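PDB 6Q64: endoglycosidase from Bacteroides thetaiotaomicron, which probably hydrolyses glycosidic bonds in complex N-glycans, as a glycoside hydrolase of family 18. Local coordinates for residues 42-46 / 90-94; 59-63 / 123-127; 79-83 / 113-118; 138-142 / 169-173. The protein carries 1 engineered substitution. One frame throughout, in Å; residues are numbered along the deposited sequence.

Interaction 1. Residues 42-46 / 90-94; sequences LIEAQ and YLKML
Lys92 drives its ammonium group into the turn formed by residues 42-46, where backbone carbonyls meet it. NZ donates to Ile43 O at 3.1 Å, approaching from above the carbonyl plane, and to Ala45 O at a modelled 2.5 Å, a length too short to be taken literally. Its CG sits between the backbone N and carbonyl carbon (chi1 68°), and the extended chain beyond carries the nitrogen across. Beside it, Ile43 CG1 rests over one face of Tyr90, 4.0 Å from the ring centroid, in a CH-pi contact. Met93, a selenomethionine bent at chi2 and chi3, brings CE back to 3.5 Å from Leu42 CB. An alanine in place of Lys92 would probably leave the Ile43 and Ala45 carbonyls without their shared donor and loosen the turn from its support. In the second shell, Phe120 offers its ring to the buried lysine in a cation-pi contact, while the Asp117 carboxylate holds the Lys92 backbone N-H and so sets where the side chain starts. The arrangement pins an N-terminal turn to the long excursion between strands 72-76 and 100-102, the first two strands of the TIM barrel of family 18 glycoside hydrolases.

Interaction 2. Residues 59-63 / 123-127; sequences FAQIR and EVKGG
Arg63 and Phe59, one helical turn apart, both reach Val124, Arg63 through NE at its carbonyl oxygen and Phe59 through its ring at CG1. The arginine chain bends at chi3 (-93°), which turns NE onto Val124 O at 2.8 Å in a somewhat bent hydrogen bond (141°). The donor stands above the carbonyl plane and the oxygen is tilted from the guanidinium plane, so the two flat groups are not coplanar. One guanidinium face lies over backbone of its own helix, near Phe59 O and Ala60 N, and NH2 goes on to a salt bridge with Glu48. A methionine here would probably leave Val124 O without this donor and Glu48 without its charge mate.

The Phe59 ring is met obliquely at two atoms that lie across it from each other: Val124 CG1 approaches CD2 at 3.6 Å, and Lys125 CE approaches CE1 at 3.9 Å. Lys125 thus lends its aliphatic chain to the ring, while its NZ passes on to a salt bridge with Asp96. Gly126 brings its CA to 3.8 Å from Arg63 CG; the absence of a side chain, which would point toward the helix, is consistent with this close approach. Leu51 adds to the apolar patch, touching both Phe59 and Val124. Helix 53-65, which leads into strand 72-76, is thereby laid against the loop joining helix 112-123 to strand 128-135.

Interaction 3. Residues 79-83 / 113-118; sequences NWTGK and EQKADL
Trp80 and Asp117 are joined by a slightly bent hydrogen bond, NE1 to OD2 at 2.8 Å (156°). The oxygen lies in the indole plane and is met on its anti side, with NE1 tilted 23° out of the carboxylate plane. In the family 18 TIM barrel this ties the loop that follows the first strand, 72-76, to helix 112-123, which follows the second. Asp117 has further work to do: OD2 also accepts from Leu91 N, probably its stronger partner, and OD1 from Lys92 N, so that one buried carboxylate holds separate points of the loop.

A second bond runs the other way, from Gln114 NE2 to Trp80 O at 2.7 Å, with the carbonyl oxygen close to the amide plane. The amide is held at its other atom too, since OE1 accepts from Ser111 N just ahead of the helix. Between the two bonds to Trp80, Gln114 CG stands over the six-membered ring, 3.6 Å from its centroid and only 9° off the normal, a well-centred CH-pi contact, and Leu118 CB adds an apolar touch at CZ2.

Farther along the loop, Lys83 NZ and Glu113 OE2 form a long salt bridge of 3.8 Å. Gly82 adopts positive phi against the helix; a CB there would collide with Glu113 O, and Gly82 O lies 3.5 Å from Glu113 CB.

Interaction 4. Residues 138-142 / 169-173; sequences LGDQL and YANAI
Tyr169 projects from its helix into the loop 138-142, and successive parts of its side chain meet Leu138, Leu142 and Asp140. CB lies against Leu138 CD1 at 3.7 Å, the two side chains running past each other in opposite directions. With CG anti to the backbone N (chi1 175°), the ring is directed away from the helix axis and toward the Leu138 carbonyl. Leu138 O sits over one ring face, 3.0 Å from Tyr169 CE2. Ile173 CD1, one turn further along the same helix, lies over the opposite face, and the ring is thus sandwiched between loop backbone and an aliphatic branch. At the rim, Tyr169 CE1 meets Leu142 CB at 4.1 Å. At the tip, Tyr169 OH donates to Asp140 O, which lies in the ring plane, at a modelled 2.5 Å that is very short and doubtful in its exact value. A weak bond from Trp133 NE1 also reaches this OH.

Leu142 lies across the helix, its side chain at about a right angle to that of Ile173. Its CD1 is 3.7 Å from Ala172 CB and 3.6 Å from Ile173 CG1. Trp153 of helix 149-155 packs alongside, edge-to-face with Tyr169 and touching both Leu138 and Leu142. The contact belongs to a beta-alpha unit of the TIM barrel: the loop leaving strand 128-135 folds back on helix 162-179, which leads into strand 184-189, the strand that in family 18 enzymes carries the DxxDxDxE signature, whose final glutamate is replaced by an engineered glutamine here.

From the N terminus, the turn at 42-46 opens interaction 1, and helix 53-65 opens interaction 2 before the first is closed at 90-94, so these two cross. Interaction 3 starts at 79-83, crosses interaction 1 in turn, and closes at 113-118, all within the span that interaction 2 completes at 123-127. Interactions 1 and 3 touch through Asp117, and 1 and 2 through Lys125, making one continuous region round the first two barrel strands and helix 112-123. Interaction 4 follows in series, a short closure between the loop after strand 128-135 and helix 162-179; its nearest atoms stay about 13 Å or more from the others.

Interaction 1. Residues 42-46 / 90-94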
loop_
_atom_site.group_PDB
_atom_site.type_symbol
_atom_site.label_atom_id
_atom_site.label_comp_id
_atom_site.label_asym_id
_atom_site.label_seq_id
_atom_site.Cartn_x
_atom_site.Cartn_y
_atom_site.Cartn_z
ATOM N N LEU A 42 5.418 2.818 25.176
ATOM C CA LEU A 42 4.707 2.229 24.016
ATOM C C LEU A 42 5.619 1.187 23.392
ATOM O O LEU A 42 5.159 0.048 23.192
ATOM C CB LEU A 42 4.287 3.290 22.992
ATOM C CG LEU A 42 3.164 4.199 23.467
ATOM C CD1 LEU A 42 2.904 5.290 22.455
ATOM C CD2 LEU A 42 1.904 3.410 23.779
ATOM N N ILE A 43 6.871 1.541 23.128
ATOM C CA ILE A 43 7.743 0.616 22.364
ATOM C C ILE A 43 7.790 -0.740 23.092
ATOM O O ILE A 43 8.098 -1.711 22.428
ATOM C CB ILE A 43 9.128 1.230 22.123
ATOM C CG1 ILE A 43 9.902 0.417 21.084
ATOM C CG2 ILE A 43 9.881 1.367 23.430
ATOM C CD1 ILE A 43 11.096 1.138 20.530
ATOM N N GLU A 44 7.431 -0.824 24.378
ATOM C CA GLU A 44 7.474 -2.096 25.163
ATOM C C GLU A 44 6.081 -2.764 25.206
ATOM O O GLU A 44 5.995 -3.935 25.613
ATOM C CB GLU A 44 7.996 -1.860 26.596
ATOM C CG GLU A 44 9.500 -1.606 26.716
ATOM C CD GLU A 44 10.051 -1.361 28.128
ATOM O OE1 GLU A 44 9.478 -1.855 29.117
ATOM O OE2 GLU A 44 11.062 -0.666 28.251
ATOM N N ALA A 45 5.007 -2.065 24.843
ATOM C CA ALA A 45 3.609 -2.535 25.055
ATOM C C ALA A 45 3.183 -3.496 23.925
ATOM O O ALA A 45 3.616 -3.298 22.793
ATOM C CB ALA A 45 2.691 -1.337 25.164
ATOM N N GLN A 46 2.381 -4.522 24.235
ATOM C CA GLN A 46 2.068 -5.648 23.305
ATOM C C GLN A 46 0.568 -5.791 23.055
ATOM O O GLN A 46 0.214 -6.340 22.008
ATOM C CB GLN A 46 2.594 -6.969 23.871
ATOM C CG GLN A 46 4.076 -6.924 24.228
ATOM C CD GLN A 46 4.970 -6.432 23.110
ATOM O OE1 GLN A 46 4.619 -6.448 21.930
ATOM N NE2 GLN A 46 6.150 -5.965 23.474
ATOM N N TYR A 90 9.723 -0.557 13.734
ATOM C CA TYR A 90 8.459 -0.979 14.382
ATOM C C TYR A 90 7.228 -0.439 13.630
ATOM O O TYR A 90 7.072 0.828 13.476
ATOM C CB TYR A 90 8.419 -0.390 15.791
ATOM C CG TYR A 90 9.176 -1.153 16.837
ATOM C CD1 TYR A 90 10.528 -0.928 17.049
ATOM C CD2 TYR A 90 8.521 -2.055 17.661
ATOM C CE1 TYR A 90 11.217 -1.619 18.027
ATOM C CE2 TYR A 90 9.197 -2.741 18.656
ATOM C CZ TYR A 90 10.552 -2.530 18.836
ATOM O OH TYR A 90 11.198 -3.242 19.812
ATOM N N LEU A 91 6.319 -1.325 13.218
ATOM C CA LEU A 91 5.016 -0.872 12.656
ATOM C C LEU A 91 4.282 -0.052 13.717
ATOM O O LEU A 91 3.715 1.015 13.355
ATOM C CB LEU A 91 4.150 -2.068 12.258
ATOM C CG LEU A 91 4.677 -2.935 11.119
ATOM C CD1 LEU A 91 3.795 -4.163 10.976
ATOM C CD2 LEU A 91 4.741 -2.162 9.810
ATOM N N LYS A 92 4.333 -0.502 14.980
ATOM C CA LYS A 92 3.479 0.033 16.076
ATOM C C LYS A 92 3.920 1.448 16.468
ATOM O O LYS A 92 3.158 2.161 17.153
ATOM C CB LYS A 92 3.440 -0.929 17.268
ATOM C CG LYS A 92 4.735 -1.099 18.065
ATOM C CD LYS A 92 4.499 -1.669 19.455
ATOM C CE LYS A 92 5.784 -2.100 20.143
ATOM N NZ LYS A 92 5.550 -3.084 21.229
HETATM N N MSE A 93 5.115 1.855 16.001
HETATM C CA MSE A 93 5.669 3.169 16.325
HETATM C C MSE A 93 5.515 4.146 15.163
HETATM O O MSE A 93 6.009 5.269 15.215
HETATM C CB MSE A 93 7.163 3.070 16.693
HETATM C CG MSE A 93 7.479 2.356 18.018
HETATM SE SE MSE A 93 6.319 2.883 19.511
HETATM C CE MSE A 93 4.967 1.562 19.989
ATOM N N LEU A 94 4.846 3.716 14.094
ATOM C CA LEU A 94 4.600 4.595 12.967
ATOM C C LEU A 94 3.667 5.697 13.429
ATOM O O LEU A 94 2.885 5.500 14.342
ATOM C CB LEU A 94 3.928 3.795 11.859
ATOM C CG LEU A 94 4.826 2.862 11.065
ATOM C CD1 LEU A 94 3.981 1.920 10.208
ATOM C CD2 LEU A 94 5.777 3.690 10.225
#

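Interaction 2. Residues 59-63 / 123-127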
loop_
_atom_site.group_PDB
_atom_site.type_symbol
_atom_site.label_atom_id
_atom_site.label_comp_id
_atom_site.label_asym_id
_atom_site.label_seq_id
_atom_site.Cartn_x
_atom_site.Cartn_y
_atom_site.Cartn_z
ATOM N N PHE A 59 -6.637 5.198 21.640
ATOM C CA PHE A 59 -6.421 4.370 20.423
ATOM C C PHE A 59 -7.776 3.871 19.912
ATOM O O PHE A 59 -7.826 3.416 18.777
ATOM C CB PHE A 59 -5.467 3.199 20.675
ATOM C CG PHE A 59 -4.005 3.551 20.774
ATOM C CD1 PHE A 59 -3.328 4.086 19.696
ATOM C CD2 PHE A 59 -3.290 3.306 21.930
ATOM C CE1 PHE A 59 -1.981 4.392 19.779
ATOM C CE2 PHE A 59 -1.939 3.606 22.004
ATOM C CZ PHE A 59 -1.284 4.155 20.933
ATOM N N ALA A 60 -8.827 3.929 20.739
ATOM C CA ALA A 60 -10.217 3.589 20.349
ATOM C C ALA A 60 -10.708 4.630 19.334
ATOM O O ALA A 60 -11.307 4.222 18.321
ATOM C CB ALA A 60 -11.113 3.521 21.558
ATOM N N GLN A 61 -10.432 5.912 19.572
ATOM C CA GLN A 61 -10.766 6.992 18.620
ATOM C C GLN A 61 -9.913 6.824 17.366
ATOM O O GLN A 61 -10.415 7.139 16.274
ATOM C CB GLN A 61 -10.488 8.371 19.185
ATOM C CG GLN A 61 -10.907 8.479 20.628
ATOM C CD GLN A 61 -12.189 9.243 20.775
ATOM O OE1 GLN A 61 -13.101 9.093 19.963
ATOM N NE2 GLN A 61 -12.240 10.070 21.817
ATOM N N ILE A 62 -8.670 6.373 17.502
ATOM C CA ILE A 62 -7.806 6.189 16.305
ATOM C C ILE A 62 -8.449 5.095 15.462
ATOM O O ILE A 62 -8.590 5.300 14.260
ATOM C CB ILE A 62 -6.341 5.881 16.663
ATOM C CG1 ILE A 62 -5.710 7.050 17.417
ATOM C CG2 ILE A 62 -5.528 5.557 15.417
ATOM C CD1 ILE A 62 -5.869 8.370 16.712
ATOM N N ARG A 63 -8.841 4.001 16.107
ATOM C CA ARG A 63 -9.484 2.837 15.458
ATOM C C ARG A 63 -10.781 3.290 14.763
ATOM O O ARG A 63 -11.025 2.774 13.651
ATOM C CB ARG A 63 -9.697 1.719 16.480
ATOM C CG ARG A 63 -8.647 0.618 16.425
ATOM C CD ARG A 63 -9.004 -0.552 17.347
ATOM N NE ARG A 63 -8.387 -0.373 18.661
ATOM C CZ ARG A 63 -9.019 -0.094 19.792
ATOM N NH1 ARG A 63 -10.336 -0.032 19.846
ATOM N NH2 ARG A 63 -8.312 0.089 20.892
ATOM N N GLU A 123 -4.483 -4.695 16.281
ATOM C CA GLU A 123 -5.590 -4.791 17.280
ATOM C C GLU A 123 -5.816 -3.480 18.061
ATOM O O GLU A 123 -6.951 -3.232 18.524
ATOM C CB GLU A 123 -5.249 -5.876 18.295
ATOM C CG GLU A 123 -5.507 -7.292 17.803
ATOM C CD GLU A 123 -5.603 -8.349 18.902
ATOM O OE1 GLU A 123 -6.002 -9.492 18.590
ATOM O OE2 GLU A 123 -5.285 -8.029 20.075
ATOM N N VAL A 124 -4.764 -2.691 18.273
ATOM C CA VAL A 124 -4.807 -1.491 19.154
ATOM C C VAL A 124 -4.837 -0.266 18.249
ATOM O O VAL A 124 -5.766 0.521 18.369
ATOM C CB VAL A 124 -3.614 -1.455 20.135
ATOM C CG1 VAL A 124 -3.486 -0.110 20.818
ATOM C CG2 VAL A 124 -3.699 -2.554 21.168
ATOM N N LYS A 125 -3.816 -0.101 17.421
ATOM C CA LYS A 125 -3.858 0.834 16.279
ATOM C C LYS A 125 -4.806 0.167 15.284
ATOM O O LYS A 125 -4.969 -1.067 15.376
ATOM C CB LYS A 125 -2.432 1.014 15.767
ATOM C CG LYS A 125 -1.482 1.596 16.795
ATOM C CD LYS A 125 -0.163 2.059 16.210
ATOM C CE LYS A 125 0.167 3.484 16.591
ATOM N NZ LYS A 125 1.161 4.053 15.655
ATOM N N GLY A 126 -5.434 0.856 14.359
ATOM C CA GLY A 126 -6.330 0.070 13.478
ATOM C C GLY A 126 -5.614 -0.437 12.242
ATOM O O GLY A 126 -6.225 -0.405 11.146
ATOM N N GLY A 127 -4.337 -0.784 12.371
ATOM C CA GLY A 127 -3.403 -0.755 11.225
ATOM C C GLY A 127 -3.449 -2.036 10.428
ATOM O O GLY A 127 -3.920 -3.072 10.985
#

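Interaction 3. Residues 79-83 / 113-118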
loop_
_atom_site.group_PDB
_atom_site.type_symbol
_atom_site.label_atom_id
_atom_site.label_comp_id
_atom_site.label_asym_id
_atom_site.label_seq_id
_atom_site.Cartn_x
_atom_site.Cartn_y
_atom_site.Cartn_z
ATOM N N ASN A 79 13.055 -2.528 6.204
ATOM C CA ASN A 79 13.878 -2.848 7.407
ATOM C C ASN A 79 12.940 -3.066 8.591
ATOM O O ASN A 79 13.190 -2.489 9.674
ATOM C CB ASN A 79 14.909 -1.762 7.766
ATOM C CG ASN A 79 15.773 -1.287 6.609
ATOM O OD1 ASN A 79 15.433 -0.328 5.893
ATOM N ND2 ASN A 79 16.919 -1.932 6.448
ATOM N N TRP A 80 11.869 -3.827 8.392
ATOM C CA TRP A 80 10.891 -4.080 9.478
ATOM C C TRP A 80 11.378 -5.232 10.369
ATOM O O TRP A 80 11.289 -6.391 9.919
ATOM C CB TRP A 80 9.508 -4.362 8.912
ATOM C CG TRP A 80 8.579 -4.822 9.987
ATOM C CD1 TRP A 80 8.418 -4.261 11.220
ATOM C CD2 TRP A 80 7.724 -5.977 9.962
ATOM N NE1 TRP A 80 7.496 -4.957 11.948
ATOM C CE2 TRP A 80 7.044 -6.010 11.201
ATOM C CE3 TRP A 80 7.450 -6.969 9.011
ATOM C CZ2 TRP A 80 6.103 -6.990 11.508
ATOM C CZ3 TRP A 80 6.512 -7.932 9.308
ATOM C CH2 TRP A 80 5.850 -7.939 10.542
ATOM N N THR A 81 11.824 -4.940 11.600
ATOM C CA THR A 81 12.423 -5.948 12.520
ATOM C C THR A 81 11.641 -6.079 13.831
ATOM O O THR A 81 11.605 -7.202 14.362
ATOM C CB THR A 81 13.900 -5.659 12.821
ATOM O OG1 THR A 81 13.982 -4.660 13.845
ATOM C CG2 THR A 81 14.686 -5.268 11.586
ATOM N N GLY A 82 11.074 -4.997 14.356
ATOM C CA GLY A 82 10.427 -4.989 15.686
ATOM C C GLY A 82 11.390 -5.315 16.826
ATOM O O GLY A 82 10.910 -5.881 17.827
ATOM N N LYS A 83 12.675 -4.943 16.707
ATOM C CA LYS A 83 13.781 -5.536 17.510
ATOM C C LYS A 83 14.113 -4.676 18.724
ATOM O O LYS A 83 14.699 -5.216 19.687
ATOM C CB LYS A 83 15.044 -5.769 16.675
ATOM C CG LYS A 83 15.022 -7.016 15.792
ATOM C CD LYS A 83 14.574 -8.285 16.478
ATOM C CE LYS A 83 15.630 -8.827 17.401
ATOM N NZ LYS A 83 16.394 -9.912 16.741
ATOM N N GLU A 113 9.038 -11.299 17.515
ATOM C CA GLU A 113 9.055 -9.828 17.770
ATOM C C GLU A 113 8.362 -9.092 16.597
ATOM O O GLU A 113 7.738 -8.034 16.827
ATOM C CB GLU A 113 10.489 -9.315 18.013
ATOM C CG GLU A 113 11.268 -10.057 19.096
ATOM C CD GLU A 113 12.112 -11.249 18.651
ATOM O OE1 GLU A 113 12.022 -12.310 19.299
ATOM O OE2 GLU A 113 12.867 -11.117 17.660
ATOM N N GLN A 114 8.499 -9.599 15.372
ATOM C CA GLN A 114 7.687 -9.169 14.205
ATOM C C GLN A 114 6.221 -9.529 14.465
ATOM O O GLN A 114 5.365 -8.633 14.357
ATOM C CB GLN A 114 8.173 -9.824 12.908
ATOM C CG GLN A 114 9.133 -8.947 12.117
ATOM C CD GLN A 114 10.020 -9.727 11.179
ATOM O OE1 GLN A 114 10.129 -10.958 11.255
ATOM N NE2 GLN A 114 10.672 -8.999 10.277
ATOM N N LYS A 115 5.936 -10.788 14.799
ATOM C CA LYS A 115 4.538 -11.250 15.016
ATOM C C LYS A 115 3.835 -10.326 16.025
ATOM O O LYS A 115 2.646 -10.002 15.764
ATOM C CB LYS A 115 4.524 -12.722 15.422
ATOM C CG LYS A 115 4.944 -13.680 14.310
ATOM C CD LYS A 115 4.797 -15.154 14.674
ATOM C CE LYS A 115 5.996 -15.976 14.269
ATOM N NZ LYS A 115 5.751 -17.404 14.536
ATOM N N ALA A 116 4.543 -9.881 17.089
ATOM C CA ALA A 116 3.995 -9.120 18.251
ATOM C C ALA A 116 3.747 -7.645 17.906
ATOM O O ALA A 116 2.756 -7.084 18.424
ATOM C CB ALA A 116 4.930 -9.207 19.428
ATOM N N ASP A 117 4.686 -7.041 17.170
ATOM C CA ASP A 117 4.633 -5.664 16.618
ATOM C C ASP A 117 3.344 -5.566 15.801
ATOM O O ASP A 117 2.462 -4.756 16.126
ATOM C CB ASP A 117 5.873 -5.375 15.755
ATOM C CG ASP A 117 5.994 -3.901 15.300
ATOM O OD1 ASP A 117 5.318 -3.048 15.918
ATOM O OD2 ASP A 117 6.750 -3.613 14.312
ATOM N N LEU A 118 3.228 -6.448 14.809
ATOM C CA LEU A 118 2.045 -6.598 13.937
ATOM C C LEU A 118 0.778 -6.771 14.785
ATOM O O LEU A 118 -0.224 -6.111 14.458
ATOM C CB LEU A 118 2.277 -7.801 13.022
ATOM C CG LEU A 118 1.131 -8.100 12.061
ATOM C CD1 LEU A 118 0.965 -6.953 11.082
ATOM C CD2 LEU A 118 1.351 -9.411 11.324
#

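Interaction 4. Residues 138-142 / 169-173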
loop_
_atom_site.group_PDB
_atom_site.type_symbol
_atom_site.label_atom_id
_atom_site.label_comp_id
_atom_site.label_asym_id
_atom_site.label_seq_id
_atom_site.Cartn_x
_atom_site.Cartn_y
_atom_site.Cartn_z
ATOM N N LEU A 138 4.445 -16.273 -13.697
ATOM C CA LEU A 138 3.490 -17.121 -12.941
ATOM C C LEU A 138 4.123 -17.492 -11.602
ATOM O O LEU A 138 3.601 -17.071 -10.562
ATOM C CB LEU A 138 3.145 -18.370 -13.752
ATOM C CG LEU A 138 2.471 -19.506 -12.978
ATOM C CD1 LEU A 138 1.306 -19.018 -12.138
ATOM C CD2 LEU A 138 2.002 -20.600 -13.922
ATOM N N GLY A 139 5.207 -18.253 -11.625
ATOM C CA GLY A 139 6.000 -18.505 -10.412
ATOM C C GLY A 139 6.874 -17.307 -10.108
ATOM O O GLY A 139 7.772 -17.020 -10.935
ATOM N N ASP A 140 6.615 -16.613 -9.004
ATOM C CA ASP A 140 7.437 -15.441 -8.624
ATOM C C ASP A 140 7.486 -15.370 -7.102
ATOM O O ASP A 140 6.431 -15.093 -6.516
ATOM C CB ASP A 140 6.923 -14.151 -9.271
ATOM C CG ASP A 140 7.743 -13.667 -10.470
ATOM O OD1 ASP A 140 8.517 -14.455 -11.036
ATOM O OD2 ASP A 140 7.593 -12.495 -10.842
ATOM N N GLN A 141 8.650 -15.676 -6.510
ATOM C CA GLN A 141 8.942 -15.490 -5.062
ATOM C C GLN A 141 8.260 -16.573 -4.226
ATOM O O GLN A 141 8.372 -16.483 -3.005
ATOM C CB GLN A 141 8.453 -14.138 -4.515
ATOM C CG GLN A 141 9.007 -12.919 -5.245
ATOM C CD GLN A 141 10.450 -12.670 -4.889
ATOM O OE1 GLN A 141 10.755 -12.060 -3.864
ATOM N NE2 GLN A 141 11.356 -13.159 -5.723
ATOM N N LEU A 142 7.539 -17.521 -4.821
ATOM C CA LEU A 142 7.003 -18.681 -4.061
ATOM C C LEU A 142 7.514 -19.957 -4.715
ATOM O O LEU A 142 7.036 -21.054 -4.348
ATOM C CB LEU A 142 5.473 -18.662 -4.028
ATOM C CG LEU A 142 4.805 -17.568 -3.192
ATOM C CD1 LEU A 142 3.296 -17.788 -3.158
ATOM C CD2 LEU A 142 5.350 -17.514 -1.768
ATOM N N TYR A 169 -0.988 -20.728 -7.617
ATOM C CA TYR A 169 0.014 -19.678 -7.273
ATOM C C TYR A 169 -0.595 -18.588 -6.396
ATOM O O TYR A 169 0.072 -18.060 -5.511
ATOM C CB TYR A 169 0.547 -18.970 -8.518
ATOM C CG TYR A 169 1.479 -17.821 -8.214
ATOM C CD1 TYR A 169 2.599 -18.012 -7.422
ATOM C CD2 TYR A 169 1.273 -16.552 -8.730
ATOM C CE1 TYR A 169 3.473 -16.979 -7.130
ATOM C CE2 TYR A 169 2.153 -15.511 -8.471
ATOM C CZ TYR A 169 3.249 -15.720 -7.650
ATOM O OH TYR A 169 4.138 -14.725 -7.355
ATOM N N ALA A 170 -1.823 -18.209 -6.699
ATOM C CA ALA A 170 -2.602 -17.229 -5.918
ATOM C C ALA A 170 -2.995 -17.828 -4.567
ATOM O O ALA A 170 -2.952 -17.112 -3.565
ATOM C CB ALA A 170 -3.821 -16.815 -6.698
ATOM N N ASN A 171 -3.417 -19.085 -4.552
ATOM C CA ASN A 171 -3.930 -19.709 -3.310
ATOM C C ASN A 171 -2.773 -19.792 -2.307
ATOM O O ASN A 171 -3.055 -19.826 -1.083
ATOM C CB ASN A 171 -4.598 -21.062 -3.566
ATOM C CG ASN A 171 -6.083 -20.935 -3.831
ATOM O OD1 ASN A 171 -6.791 -20.186 -3.152
ATOM N ND2 ASN A 171 -6.556 -21.640 -4.842
ATOM N N ALA A 172 -1.535 -19.854 -2.830
ATOM C CA ALA A 172 -0.275 -20.004 -2.061
ATOM C C ALA A 172 0.069 -18.650 -1.463
ATOM O O ALA A 172 0.506 -18.591 -0.309
ATOM C CB ALA A 172 0.852 -20.491 -2.933
ATOM N N ILE A 173 -0.141 -17.597 -2.235
ATOM C CA ILE A 173 0.008 -16.223 -1.705
ATOM C C ILE A 173 -0.911 -16.113 -0.485
ATOM O O ILE A 173 -0.385 -15.817 0.591
ATOM C CB ILE A 173 -0.278 -15.202 -2.809
ATOM C CG1 ILE A 173 0.704 -15.397 -3.971
ATOM C CG2 ILE A 173 -0.258 -13.798 -2.231
ATOM C CD1 ILE A 173 0.879 -14.188 -4.873
#